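Side-chain contacts in Pbp related beta-lactamase (Pyrococcus abyssi, PDB 2QMI), which forms an octameric, self-compartmentalizing archaeal peptidase related to penicillin-binding proteins and serine beta-lactamases: residues A[11-16]-A[358-363]; A[3-8]-A[338-343]; A[368-373]-A[379-384]; A[16-21]-A[220-225]; A[39-42]-A[47-50]. All coordinates share one frame; numbering follows the deposited sequence.

Contact 1: A[11-16]-A[358-363]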
# COMPACT_ATOMS: atom_id res chain seq x y z
N VAL A 11 -37.43 14.57 5.98
CA VAL A 11 -36.14 15.24 5.87
C VAL A 11 -35.05 14.61 6.74
O VAL A 11 -33.87 14.65 6.40
CB VAL A 11 -36.28 16.74 6.23
CG1 VAL A 11 -34.90 17.41 6.23
CG2 VAL A 11 -37.19 17.42 5.22
N GLU A 12 -35.46 14.02 7.86
CA GLU A 12 -34.52 13.38 8.77
C GLU A 12 -34.04 12.05 8.18
O GLU A 12 -32.87 11.68 8.34
CB GLU A 12 -35.17 13.15 10.14
CG GLU A 12 -35.70 14.43 10.79
CD GLU A 12 -36.22 14.21 12.20
OE1 GLU A 12 -37.11 13.35 12.39
OE2 GLU A 12 -35.74 14.89 13.13
N LYS A 13 -34.93 11.33 7.51
CA LYS A 13 -34.57 10.06 6.91
C LYS A 13 -33.64 10.25 5.72
O LYS A 13 -32.69 9.48 5.54
CB LYS A 13 -35.81 9.27 6.48
CG LYS A 13 -36.55 8.64 7.65
CD LYS A 13 -35.62 7.71 8.43
CE LYS A 13 -36.27 7.15 9.67
NZ LYS A 13 -35.30 6.36 10.48
N MET A 14 -33.91 11.27 4.91
CA MET A 14 -33.08 11.56 3.75
C MET A 14 -31.67 11.95 4.17
O MET A 14 -30.68 11.53 3.56
CB MET A 14 -33.71 12.69 2.91
CG MET A 14 -35.02 12.29 2.23
SD MET A 14 -35.82 13.63 1.30
CE MET A 14 -34.94 13.50 -0.26
N ALA A 15 -31.56 12.74 5.23
CA ALA A 15 -30.26 13.15 5.74
C ALA A 15 -29.50 11.91 6.23
O ALA A 15 -28.38 11.62 5.81
CB ALA A 15 -30.42 14.14 6.87
N GLU A 16 -30.14 11.16 7.12
CA GLU A 16 -29.55 9.96 7.70
C GLU A 16 -29.14 8.88 6.71
O GLU A 16 -28.05 8.31 6.82
CB GLU A 16 -30.51 9.36 8.73
CG GLU A 16 -30.29 7.87 8.97
CD GLU A 16 -31.40 7.25 9.80
OE1 GLU A 16 -31.54 7.66 10.97
OE2 GLU A 16 -32.11 6.35 9.28
N TYR A 358 -39.99 1.82 15.15
CA TYR A 358 -39.46 1.83 16.52
C TYR A 358 -38.27 0.89 16.70
O TYR A 358 -37.38 1.14 17.52
CB TYR A 358 -40.54 1.50 17.56
CG TYR A 358 -41.38 0.26 17.31
CD1 TYR A 358 -42.51 0.31 16.50
CD2 TYR A 358 -41.07 -0.95 17.94
CE1 TYR A 358 -43.33 -0.81 16.33
CE2 TYR A 358 -41.88 -2.08 17.77
CZ TYR A 358 -43.01 -2.00 16.97
OH TYR A 358 -43.83 -3.09 16.80
N ARG A 359 -38.24 -0.18 15.91
CA ARG A 359 -37.15 -1.14 15.98
C ARG A 359 -35.84 -0.48 15.55
O ARG A 359 -34.79 -0.71 16.15
CB ARG A 359 -37.47 -2.35 15.11
CG ARG A 359 -36.35 -3.38 14.98
CD ARG A 359 -36.92 -4.76 14.60
NE ARG A 359 -37.73 -4.73 13.38
CZ ARG A 359 -37.23 -4.67 12.15
NH1 ARG A 359 -35.91 -4.65 11.97
NH2 ARG A 359 -38.04 -4.65 11.09
N GLU A 360 -35.89 0.36 14.52
CA GLU A 360 -34.68 1.03 14.04
C GLU A 360 -34.16 2.03 15.05
O GLU A 360 -32.95 2.17 15.25
CB GLU A 360 -34.95 1.77 12.73
CG GLU A 360 -33.67 2.32 12.08
CD GLU A 360 -33.90 3.63 11.36
OE1 GLU A 360 -34.17 4.64 12.06
OE2 GLU A 360 -33.80 3.66 10.10
N ARG A 361 -35.09 2.76 15.69
CA ARG A 361 -34.72 3.76 16.68
C ARG A 361 -34.16 3.12 17.94
O ARG A 361 -33.15 3.57 18.47
CB ARG A 361 -35.94 4.63 17.04
CG ARG A 361 -35.65 5.66 18.13
CD ARG A 361 -36.84 6.60 18.36
NE ARG A 361 -38.10 5.86 18.47
CZ ARG A 361 -38.45 5.12 19.52
NH1 ARG A 361 -37.64 5.01 20.56
NH2 ARG A 361 -39.60 4.46 19.50
N ILE A 362 -34.82 2.06 18.42
CA ILE A 362 -34.36 1.37 19.62
C ILE A 362 -33.00 0.70 19.41
O ILE A 362 -32.13 0.78 20.27
CB ILE A 362 -35.38 0.29 20.08
CG1 ILE A 362 -36.75 0.94 20.34
CG2 ILE A 362 -34.89 -0.39 21.35
CD1 ILE A 362 -36.69 2.19 21.19
N LEU A 363 -32.81 0.05 18.26
CA LEU A 363 -31.55 -0.61 17.96
C LEU A 363 -30.39 0.37 17.84
O LEU A 363 -29.25 0.03 18.19
CB LEU A 363 -31.66 -1.40 16.66
CG LEU A 363 -32.55 -2.64 16.72
CD1 LEU A 363 -32.80 -3.16 15.30
CD2 LEU A 363 -31.89 -3.72 17.60

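Contact 2: A[3-8]-A[338-343]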
# COMPACT_ATOMS: atom_id res chain seq x y z
N VAL A 3 -48.90 17.32 8.85
CA VAL A 3 -47.82 17.49 7.87
C VAL A 3 -46.46 17.81 8.50
O VAL A 3 -45.43 17.31 8.04
CB VAL A 3 -48.14 18.60 6.84
CG1 VAL A 3 -49.53 18.37 6.26
CG2 VAL A 3 -48.03 19.96 7.47
N GLY A 4 -46.45 18.65 9.54
CA GLY A 4 -45.19 18.98 10.18
C GLY A 4 -44.47 17.73 10.62
O GLY A 4 -43.25 17.59 10.44
N LYS A 5 -45.22 16.80 11.18
CA LYS A 5 -44.68 15.53 11.65
C LYS A 5 -44.18 14.71 10.44
O LYS A 5 -43.10 14.11 10.48
CB LYS A 5 -45.78 14.78 12.41
CG LYS A 5 -45.38 13.47 13.07
CD LYS A 5 -46.55 12.98 13.94
CE LYS A 5 -46.37 11.56 14.45
NZ LYS A 5 -45.26 11.41 15.42
N LEU A 6 -44.94 14.71 9.35
CA LEU A 6 -44.55 13.96 8.16
C LEU A 6 -43.31 14.52 7.47
O LEU A 6 -42.36 13.79 7.18
CB LEU A 6 -45.70 13.89 7.16
CG LEU A 6 -45.37 13.18 5.84
CD1 LEU A 6 -44.95 11.76 6.12
CD2 LEU A 6 -46.57 13.21 4.92
N GLU A 7 -43.31 15.83 7.20
CA GLU A 7 -42.18 16.46 6.53
C GLU A 7 -40.91 16.34 7.39
O GLU A 7 -39.82 16.05 6.88
CB GLU A 7 -42.49 17.93 6.25
CG GLU A 7 -43.85 18.14 5.59
CD GLU A 7 -44.00 19.50 4.93
OE1 GLU A 7 -43.55 20.51 5.51
OE2 GLU A 7 -44.58 19.55 3.83
N SER A 8 -41.07 16.55 8.69
CA SER A 8 -39.96 16.45 9.63
C SER A 8 -39.33 15.06 9.47
O SER A 8 -38.12 14.91 9.30
CB SER A 8 -40.47 16.63 11.06
OG SER A 8 -39.41 16.91 11.96
N ALA A 338 -44.43 5.70 2.72
CA ALA A 338 -45.84 5.60 2.35
C ALA A 338 -46.69 5.17 3.54
O ALA A 338 -47.73 5.78 3.83
CB ALA A 338 -46.01 4.61 1.21
N MET A 339 -46.25 4.14 4.25
CA MET A 339 -46.99 3.63 5.39
C MET A 339 -47.05 4.62 6.56
O MET A 339 -48.03 4.65 7.30
CB MET A 339 -46.40 2.28 5.82
CG MET A 339 -46.39 1.27 4.68
SD MET A 339 -45.67 -0.33 5.06
CE MET A 339 -46.61 -1.42 4.00
N TYR A 340 -46.02 5.44 6.71
CA TYR A 340 -45.97 6.45 7.76
C TYR A 340 -47.11 7.45 7.51
O TYR A 340 -47.81 7.85 8.44
CB TYR A 340 -44.62 7.19 7.71
CG TYR A 340 -44.30 8.03 8.93
CD1 TYR A 340 -43.52 7.51 9.97
CD2 TYR A 340 -44.75 9.35 9.04
CE1 TYR A 340 -43.19 8.29 11.09
CE2 TYR A 340 -44.42 10.13 10.15
CZ TYR A 340 -43.64 9.60 11.17
OH TYR A 340 -43.28 10.37 12.24
N ALA A 341 -47.28 7.84 6.26
CA ALA A 341 -48.34 8.78 5.89
C ALA A 341 -49.70 8.11 6.07
O ALA A 341 -50.61 8.69 6.68
CB ALA A 341 -48.15 9.23 4.44
N LEU A 342 -49.85 6.89 5.56
CA LEU A 342 -51.11 6.16 5.70
C LEU A 342 -51.53 6.07 7.16
O LEU A 342 -52.69 6.28 7.49
CB LEU A 342 -50.98 4.76 5.10
CG LEU A 342 -50.88 4.71 3.57
CD1 LEU A 342 -50.47 3.33 3.12
CD2 LEU A 342 -52.20 5.11 2.96
N ALA A 343 -50.57 5.77 8.04
CA ALA A 343 -50.85 5.67 9.47
C ALA A 343 -51.40 6.98 10.02
O ALA A 343 -52.38 6.99 10.77
CB ALA A 343 -49.59 5.29 10.22

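Contact 3: A[368-373]-A[379-384]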
# COMPACT_ATOMS: atom_id res chain seq x y z
N GLY A 368 -22.22 1.16 19.64
CA GLY A 368 -21.20 1.88 20.37
C GLY A 368 -20.06 0.98 20.84
O GLY A 368 -19.94 -0.17 20.40
N ARG A 369 -19.22 1.50 21.73
CA ARG A 369 -18.08 0.75 22.27
C ARG A 369 -18.42 0.34 23.69
O ARG A 369 -18.94 1.13 24.47
CB ARG A 369 -16.82 1.62 22.23
CG ARG A 369 -15.55 0.95 22.78
CD ARG A 369 -14.29 1.63 22.22
NE ARG A 369 -13.04 1.12 22.79
CZ ARG A 369 -12.65 1.29 24.05
NH1 ARG A 369 -13.42 1.96 24.91
NH2 ARG A 369 -11.49 0.80 24.46
N TYR A 370 -18.14 -0.92 24.03
CA TYR A 370 -18.44 -1.46 25.35
C TYR A 370 -17.17 -1.90 26.09
O TYR A 370 -16.30 -2.54 25.49
CB TYR A 370 -19.39 -2.65 25.22
CG TYR A 370 -20.80 -2.27 24.83
CD1 TYR A 370 -21.81 -2.19 25.79
CD2 TYR A 370 -21.13 -1.97 23.50
CE1 TYR A 370 -23.10 -1.82 25.45
CE2 TYR A 370 -22.42 -1.59 23.15
CZ TYR A 370 -23.40 -1.52 24.12
OH TYR A 370 -24.68 -1.18 23.78
N MET A 371 -17.08 -1.57 27.37
CA MET A 371 -15.92 -1.93 28.19
C MET A 371 -16.26 -2.85 29.36
O MET A 371 -17.34 -2.77 29.94
CB MET A 371 -15.25 -0.68 28.78
CG MET A 371 -14.82 0.34 27.77
SD MET A 371 -13.82 -0.43 26.51
CE MET A 371 -12.19 -0.42 27.32
N GLY A 372 -15.31 -3.71 29.71
CA GLY A 372 -15.51 -4.61 30.83
C GLY A 372 -15.12 -3.89 32.11
O GLY A 372 -14.92 -2.67 32.10
N TYR A 373 -15.00 -4.65 33.20
CA TYR A 373 -14.62 -4.10 34.50
C TYR A 373 -13.33 -3.29 34.36
O TYR A 373 -12.29 -3.82 33.96
CB TYR A 373 -14.42 -5.24 35.50
CG TYR A 373 -13.86 -4.83 36.84
CD1 TYR A 373 -14.69 -4.35 37.85
CD2 TYR A 373 -12.50 -4.96 37.12
CE1 TYR A 373 -14.19 -4.03 39.11
CE2 TYR A 373 -11.98 -4.64 38.37
CZ TYR A 373 -12.83 -4.18 39.37
OH TYR A 373 -12.32 -3.89 40.61
N PHE A 379 -15.32 -4.20 23.39
CA PHE A 379 -16.21 -4.68 22.34
C PHE A 379 -16.91 -3.51 21.65
O PHE A 379 -17.09 -2.45 22.25
CB PHE A 379 -17.30 -5.57 22.93
CG PHE A 379 -16.81 -6.89 23.44
CD1 PHE A 379 -16.89 -8.03 22.64
CD2 PHE A 379 -16.29 -7.00 24.72
CE1 PHE A 379 -16.47 -9.26 23.13
CE2 PHE A 379 -15.87 -8.24 25.22
CZ PHE A 379 -15.96 -9.37 24.42
N GLU A 380 -17.32 -3.72 20.40
CA GLU A 380 -18.06 -2.69 19.69
C GLU A 380 -19.31 -3.30 19.10
O GLU A 380 -19.26 -4.37 18.49
CB GLU A 380 -17.24 -2.04 18.57
CG GLU A 380 -18.11 -1.17 17.66
CD GLU A 380 -17.49 0.17 17.31
OE1 GLU A 380 -16.61 0.21 16.42
OE2 GLU A 380 -17.89 1.18 17.94
N VAL A 381 -20.44 -2.63 19.31
CA VAL A 381 -21.71 -3.10 18.78
C VAL A 381 -22.11 -2.27 17.56
O VAL A 381 -22.16 -1.04 17.62
CB VAL A 381 -22.81 -3.04 19.85
CG1 VAL A 381 -24.17 -3.27 19.21
CG2 VAL A 381 -22.56 -4.09 20.91
N LYS A 382 -22.38 -2.96 16.46
CA LYS A 382 -22.80 -2.31 15.23
C LYS A 382 -24.06 -3.03 14.76
O LYS A 382 -24.13 -4.25 14.81
CB LYS A 382 -21.70 -2.42 14.18
N VAL A 383 -25.05 -2.27 14.32
CA VAL A 383 -26.29 -2.87 13.83
C VAL A 383 -26.25 -2.99 12.31
O VAL A 383 -25.62 -2.19 11.62
CB VAL A 383 -27.51 -2.02 14.23
CG1 VAL A 383 -28.78 -2.61 13.63
CG2 VAL A 383 -27.64 -1.97 15.73
N ASP A 384 -26.91 -4.02 11.78
CA ASP A 384 -26.98 -4.21 10.34
C ASP A 384 -28.38 -4.61 9.92
O ASP A 384 -28.72 -5.80 9.88
CB ASP A 384 -26.00 -5.28 9.87
CG ASP A 384 -25.99 -5.39 8.36
OD1 ASP A 384 -25.77 -4.35 7.70
OD2 ASP A 384 -26.20 -6.52 7.84

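Contact 4: A[16-21]-A[220-225]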
# COMPACT_ATOMS: atom_id res chain seq x y z
N GLU A 16 -30.14 11.16 7.12
CA GLU A 16 -29.55 9.96 7.70
C GLU A 16 -29.14 8.88 6.71
O GLU A 16 -28.05 8.31 6.82
CB GLU A 16 -30.51 9.36 8.73
CG GLU A 16 -30.29 7.87 8.97
CD GLU A 16 -31.40 7.25 9.80
OE1 GLU A 16 -31.54 7.66 10.97
OE2 GLU A 16 -32.11 6.35 9.28
N ARG A 17 -30.00 8.58 5.75
CA ARG A 17 -29.70 7.52 4.79
C ARG A 17 -29.12 8.05 3.48
O ARG A 17 -28.98 7.31 2.50
CB ARG A 17 -30.99 6.70 4.53
CG ARG A 17 -31.65 6.15 5.80
CD ARG A 17 -30.86 4.98 6.41
NE ARG A 17 -31.05 3.74 5.64
CZ ARG A 17 -31.99 2.84 5.91
NH1 ARG A 17 -32.10 1.75 5.15
NH2 ARG A 17 -32.80 3.00 6.96
N LYS A 18 -28.78 9.34 3.49
CA LYS A 18 -28.22 10.02 2.33
C LYS A 18 -29.02 9.83 1.04
O LYS A 18 -28.50 9.31 0.05
CB LYS A 18 -26.77 9.60 2.09
CG LYS A 18 -26.02 10.55 1.16
CD LYS A 18 -24.51 10.52 1.35
CE LYS A 18 -23.86 11.71 0.63
NZ LYS A 18 -22.38 11.77 0.78
N VAL A 19 -30.28 10.26 1.06
CA VAL A 19 -31.14 10.15 -0.12
C VAL A 19 -31.15 11.51 -0.82
O VAL A 19 -31.36 12.54 -0.18
CB VAL A 19 -32.59 9.75 0.25
CG1 VAL A 19 -33.42 9.54 -1.01
CG2 VAL A 19 -32.59 8.49 1.11
N PRO A 20 -30.92 11.54 -2.15
CA PRO A 20 -30.90 12.77 -2.94
C PRO A 20 -32.22 13.55 -2.98
O PRO A 20 -32.28 14.72 -2.61
CB PRO A 20 -30.49 12.29 -4.33
CG PRO A 20 -29.78 10.97 -4.07
CD PRO A 20 -30.65 10.37 -2.99
N GLY A 21 -33.28 12.90 -3.46
CA GLY A 21 -34.58 13.54 -3.56
C GLY A 21 -35.72 12.55 -3.42
O GLY A 21 -35.52 11.34 -3.57
N GLY A 220 -19.39 5.50 0.28
CA GLY A 220 -20.49 6.35 0.70
C GLY A 220 -20.74 7.57 -0.17
O GLY A 220 -21.25 8.60 0.30
N ARG A 221 -20.39 7.48 -1.45
CA ARG A 221 -20.59 8.60 -2.36
C ARG A 221 -21.76 8.30 -3.29
O ARG A 221 -21.93 7.16 -3.73
CB ARG A 221 -19.31 8.84 -3.17
CG ARG A 221 -18.08 9.03 -2.27
CD ARG A 221 -16.74 9.02 -3.04
NE ARG A 221 -16.55 7.79 -3.80
CZ ARG A 221 -15.35 7.23 -4.04
NH1 ARG A 221 -14.24 7.79 -3.56
NH2 ARG A 221 -15.27 6.12 -4.75
N LEU A 222 -22.58 9.31 -3.55
CA LEU A 222 -23.72 9.17 -4.44
C LEU A 222 -23.20 9.26 -5.87
O LEU A 222 -22.60 10.27 -6.25
CB LEU A 222 -24.74 10.28 -4.18
CG LEU A 222 -25.60 10.18 -2.92
CD1 LEU A 222 -26.31 11.50 -2.67
CD2 LEU A 222 -26.61 9.03 -3.07
N VAL A 223 -23.43 8.22 -6.65
CA VAL A 223 -22.97 8.17 -8.04
C VAL A 223 -24.16 8.17 -8.98
O VAL A 223 -25.01 7.28 -8.91
CB VAL A 223 -22.14 6.90 -8.30
CG1 VAL A 223 -21.61 6.92 -9.74
CG2 VAL A 223 -21.00 6.80 -7.30
N PRO A 224 -24.24 9.15 -9.89
CA PRO A 224 -25.35 9.24 -10.84
C PRO A 224 -25.38 8.08 -11.84
O PRO A 224 -24.35 7.67 -12.38
CB PRO A 224 -25.13 10.58 -11.52
CG PRO A 224 -23.64 10.72 -11.51
CD PRO A 224 -23.25 10.22 -10.13
N GLN A 225 -26.58 7.56 -12.08
CA GLN A 225 -26.78 6.46 -13.01
C GLN A 225 -28.09 6.67 -13.75
O GLN A 225 -29.14 6.88 -13.14
CB GLN A 225 -26.84 5.12 -12.25
CG GLN A 225 -25.52 4.68 -11.65
CD GLN A 225 -24.60 4.06 -12.68
OE1 GLN A 225 -24.79 4.22 -13.88
NE2 GLN A 225 -23.59 3.35 -12.20

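Contact 5: A[39-42]-A[47-50]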
# COMPACT_ATOMS: atom_id res chain seq x y z
N GLY A 39 -35.59 17.48 -1.46
CA GLY A 39 -34.25 17.26 -1.97
C GLY A 39 -34.08 17.61 -3.44
O GLY A 39 -34.88 18.33 -4.03
N TYR A 40 -33.03 17.07 -4.04
CA TYR A 40 -32.73 17.35 -5.43
C TYR A 40 -33.03 16.18 -6.37
O TYR A 40 -32.81 15.02 -6.01
CB TYR A 40 -31.26 17.77 -5.54
CG TYR A 40 -30.92 19.03 -4.78
CD1 TYR A 40 -30.99 20.28 -5.40
CD2 TYR A 40 -30.58 18.99 -3.43
CE1 TYR A 40 -30.73 21.45 -4.69
CE2 TYR A 40 -30.32 20.17 -2.71
CZ TYR A 40 -30.40 21.39 -3.35
OH TYR A 40 -30.19 22.56 -2.65
N ARG A 41 -33.55 16.48 -7.55
CA ARG A 41 -33.82 15.43 -8.54
C ARG A 41 -32.51 15.20 -9.31
O ARG A 41 -32.31 14.17 -9.95
CB ARG A 41 -34.96 15.84 -9.49
CG ARG A 41 -34.70 17.03 -10.40
CD ARG A 41 -35.90 17.19 -11.34
NE ARG A 41 -35.74 18.22 -12.37
CZ ARG A 41 -36.02 19.51 -12.21
NH1 ARG A 41 -35.83 20.36 -13.21
NH2 ARG A 41 -36.49 19.97 -11.06
N ASN A 42 -31.62 16.18 -9.22
CA ASN A 42 -30.30 16.12 -9.84
C ASN A 42 -29.35 16.95 -8.99
O ASN A 42 -29.49 18.16 -8.90
CB ASN A 42 -30.31 16.67 -11.26
CG ASN A 42 -28.94 16.59 -11.92
OD1 ASN A 42 -27.97 17.19 -11.44
ND2 ASN A 42 -28.85 15.83 -13.02
N LEU A 47 -30.93 20.68 -9.14
CA LEU A 47 -32.34 20.84 -9.48
C LEU A 47 -33.16 20.11 -8.41
O LEU A 47 -32.88 18.96 -8.07
CB LEU A 47 -32.64 20.26 -10.87
CG LEU A 47 -31.92 20.91 -12.06
CD1 LEU A 47 -32.07 20.03 -13.29
CD2 LEU A 47 -32.49 22.29 -12.33
N PRO A 48 -34.20 20.77 -7.88
CA PRO A 48 -35.06 20.18 -6.84
C PRO A 48 -36.06 19.12 -7.27
O PRO A 48 -36.44 19.03 -8.44
CB PRO A 48 -35.76 21.41 -6.27
CG PRO A 48 -36.03 22.21 -7.51
CD PRO A 48 -34.69 22.11 -8.26
N SER A 49 -36.48 18.29 -6.32
CA SER A 49 -37.50 17.28 -6.57
C SER A 49 -38.84 17.99 -6.34
O SER A 49 -38.99 18.75 -5.39
CB SER A 49 -37.37 16.10 -5.59
OG SER A 49 -36.56 15.06 -6.13
N THR A 50 -39.80 17.74 -7.23
CA THR A 50 -41.12 18.36 -7.13
C THR A 50 -42.22 17.32 -7.36
O THR A 50 -41.95 16.21 -7.78
CB THR A 50 -41.29 19.47 -8.17
OG1 THR A 50 -41.58 18.88 -9.44
CG2 THR A 50 -40.03 20.29 -8.28

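Contact 1: A[11-16]-A[358-363]
K13 reaches the carboxylate of E360 in a salt-bridge network that joins helix 3-16 of the beta-lactamase-like region to helix 355-364 of the octamerisation region. The backbones stay well apart, with 11.5 Å between the CA atoms of K13 and E360, so the connection is made by long side chains that approach from opposite directions. Its tight part is small: K13 NZ lies 2.6 Å from E360 OE1 and 3.1 Å from E360 OE2, near both oxygens of one carboxylate but closer to the first. A bend at chi2 (-57°) turns the lysine chain, which then runs extended to the ammonium group. E360 sends its CG opposite its own backbone N (chi1 -172°) and thereby crosses the gap to meet it.

The looser side is that of E16. Its extended chain carries OE2 to 3.4 Å from K13 NZ, a weak bond one helical turn along the same helix, and its stronger partner is K364, which pairs with E16 OE1. K364 also pairs with E360 OE1, so two lysines serve both carboxylates; R17 adds a long, weak ion pair to E360 OE2. This gathering of positive charge probably offsets the cost of bringing two glutamates together. The network lies at the surface, whereas the far side of helix 3-16 is packed: V11, M14 and A15 lean on F142, P132 and W130 of a neighbouring subunit. Between the glutamates, whose carboxylate planes are turned 60° apart, E16 OE2 and E360 OE2 are separated by 3.3 Å.

Contact 2: A[3-8]-A[338-343]
Y340 lies alongside L6, the two side chains sliding past each other in opposite directions as each extends from its own helix. L6 CD1 touches the ring at CD2, 3.8 Å away, approaching obliquely. The other branch of the leucine, CD2, is directed to the methyl group of A341 at 4.3 Å, so the isobutyl end fills the step between an aromatic ring and a small residue. In Y340 the ring carbon CG stands opposite the backbone N (chi1 -166°), which projects the ring across the gap to helix 3-8. There K5 crosses it at about a right angle, and the aliphatic K5 CG passes 3.8 Å from Y340 OH. That hydroxyl is hydrogen-bonded to E351, while the ring itself stacks with F9, one turn beyond K5 on the same helix.

No hydrogen bond links the two segments; the contact is apolar and mostly buried. Their axes run nearly antiparallel, at 169°, with a closest approach of 10.6 Å. On the far side, A338 and L342 rest on V325 and V323 of strand 321-327. This pairing of N-terminal and C-terminal helices against the antiparallel sheet is a feature of the serine beta-lactamase and penicillin-binding protein fold.

Contact 3: A[368-373]-A[379-384]
With CG of Y370 opposite its carbonyl carbon (chi1 -72°), and CG2 of V381 likewise opposite its own since CG1 is opposite the N (chi1 169°), ring and methyl group are brought together across the strands. V381 CG2 presses obliquely on the ring, 3.4 Å from Y370 CE2, a tight diagonal contact. The tyrosine hydroxyl bonds to the carbonyl of V366. F379, directly across from Y370, meets it through the CB atoms at 4.3 Å and then leads its ring away.

The segments form the first hairpin of the closed eight-stranded antiparallel barrel of the octamerisation region. Y370, F379 and V381 share one face, where L390 and L444 from strands on the two flanks pack against them. Two hydrogen-bonded pairs hold the register. Y370 N donates to F379 O at 2.6 Å, and F379 N returns a bond of 2.9 Å to Y370 O. At the other pair V381 N reaches G368 O at 2.7 Å, while G368 N bonds to V381 O. On the opposite face, the non-hydrogen-bonded pair R369 and E380 stays out of ionic contact: E380 bends at chi2 over the backbone, its CG 3.4 Å from G368 O, and the R369 chain runs extended from CG to NE.

Contact 4: A[16-21]-A[220-225]
K18 NZ reaches the carbonyl oxygen of G220 in the only hydrogen bond between the two segments, a weak one of 3.4 Å. The lysine chain is extended all the way beyond CG; it passes obliquely across L222, and its end arrives at the G220 carbonyl. K18 has a positive phi (50°) and is the C' residue of the Schellman motif closing helix 3-16, with K18 N bonded to A15 O and V19 N to M14 O.

Next to this polar end lies an apolar cluster. L222 points toward segment 16-21 and spreads its two methyl groups about P20, so that P20 CG is 3.8 Å from both L222 CD1 and L222 CD2. L222 CD1 also touches K18 CG at 4.0 Å, and L222 CD2 lies 3.7 Å from K18 O. The leucine stands on strand 222-225 of a small hairpin, whose partner strand contributes Y214, touching P20, and L216, touching L222. W130 of a neighbouring subunit packs on L222 and donates a hydrogen bond to V19 O, bringing the contact into the subunit interface. The helix exit is thus held to the hairpin chiefly by aliphatic packing, with the single long lysine bond probably adding little directional constraint.

Contact 5: A[39-42]-A[47-50]
Opposite L47, segment 39-42 carries an extra residue, R41 and N42 together answering the one leucine: a classic beta bulge, where the antiparallel register slips by one residue between the Y40–P48 and N42–L47 pairs. L47 O is gripped by two amides: R41 N at 2.6 Å with a bent angle of 138°, and N42 N at a longer 3.3 Å. L47 N returns a bond to N42 O, and beyond the bulge S49 N donates to G39 O at 2.8 Å.

R41 provides the main side-chain contact. Its CG sits between the backbone N and carbonyl carbon (chi1 65°), and from there the extended chain runs across the facing strand. L47 CB lies 3.7 Å above the centre of the guanidinium plane. R41 NH2 donates to P48 O at 2.8 Å in the carbonyl plane, while R41 NE pairs with D209. Y40 turns away from the strand, although its CB stays 3.2 Å from L47 O; its hydroxyl bonds to the Y229 carbonyl of a neighbouring subunit. S49 OG is engaged by Y55.

One arginine therefore ties a backbone carbonyl to a carboxylate under an aliphatic lid, which should restrict its rotation and probably stabilises its charge at this bulged turn.

How the contacts relate
Contact 2 is the buried one, largely apolar, with no hydrogen bond between its segments, whereas contact 1, on the same helix 3-16, is a surface network of charges joining the two family regions. Contacts 4 and 5 are partly buried and adjoin: P20 O probably accepts a hydrogen bond from Y40 N. Segment 16-21 continues from 11-16, sharing E16, and contact 4 is nested within the loop that contact 1 closes. Contacts 3 and 5 are local hairpins governed by backbone hydrogen bonds, one regular and in the barrel, the other bulged and supplemented by an arginine. Contacts 1, 2, 4 and 5 all border one neighbouring subunit; contact 3 reaches a different one through Y373, which R359 of contact 1 also touches.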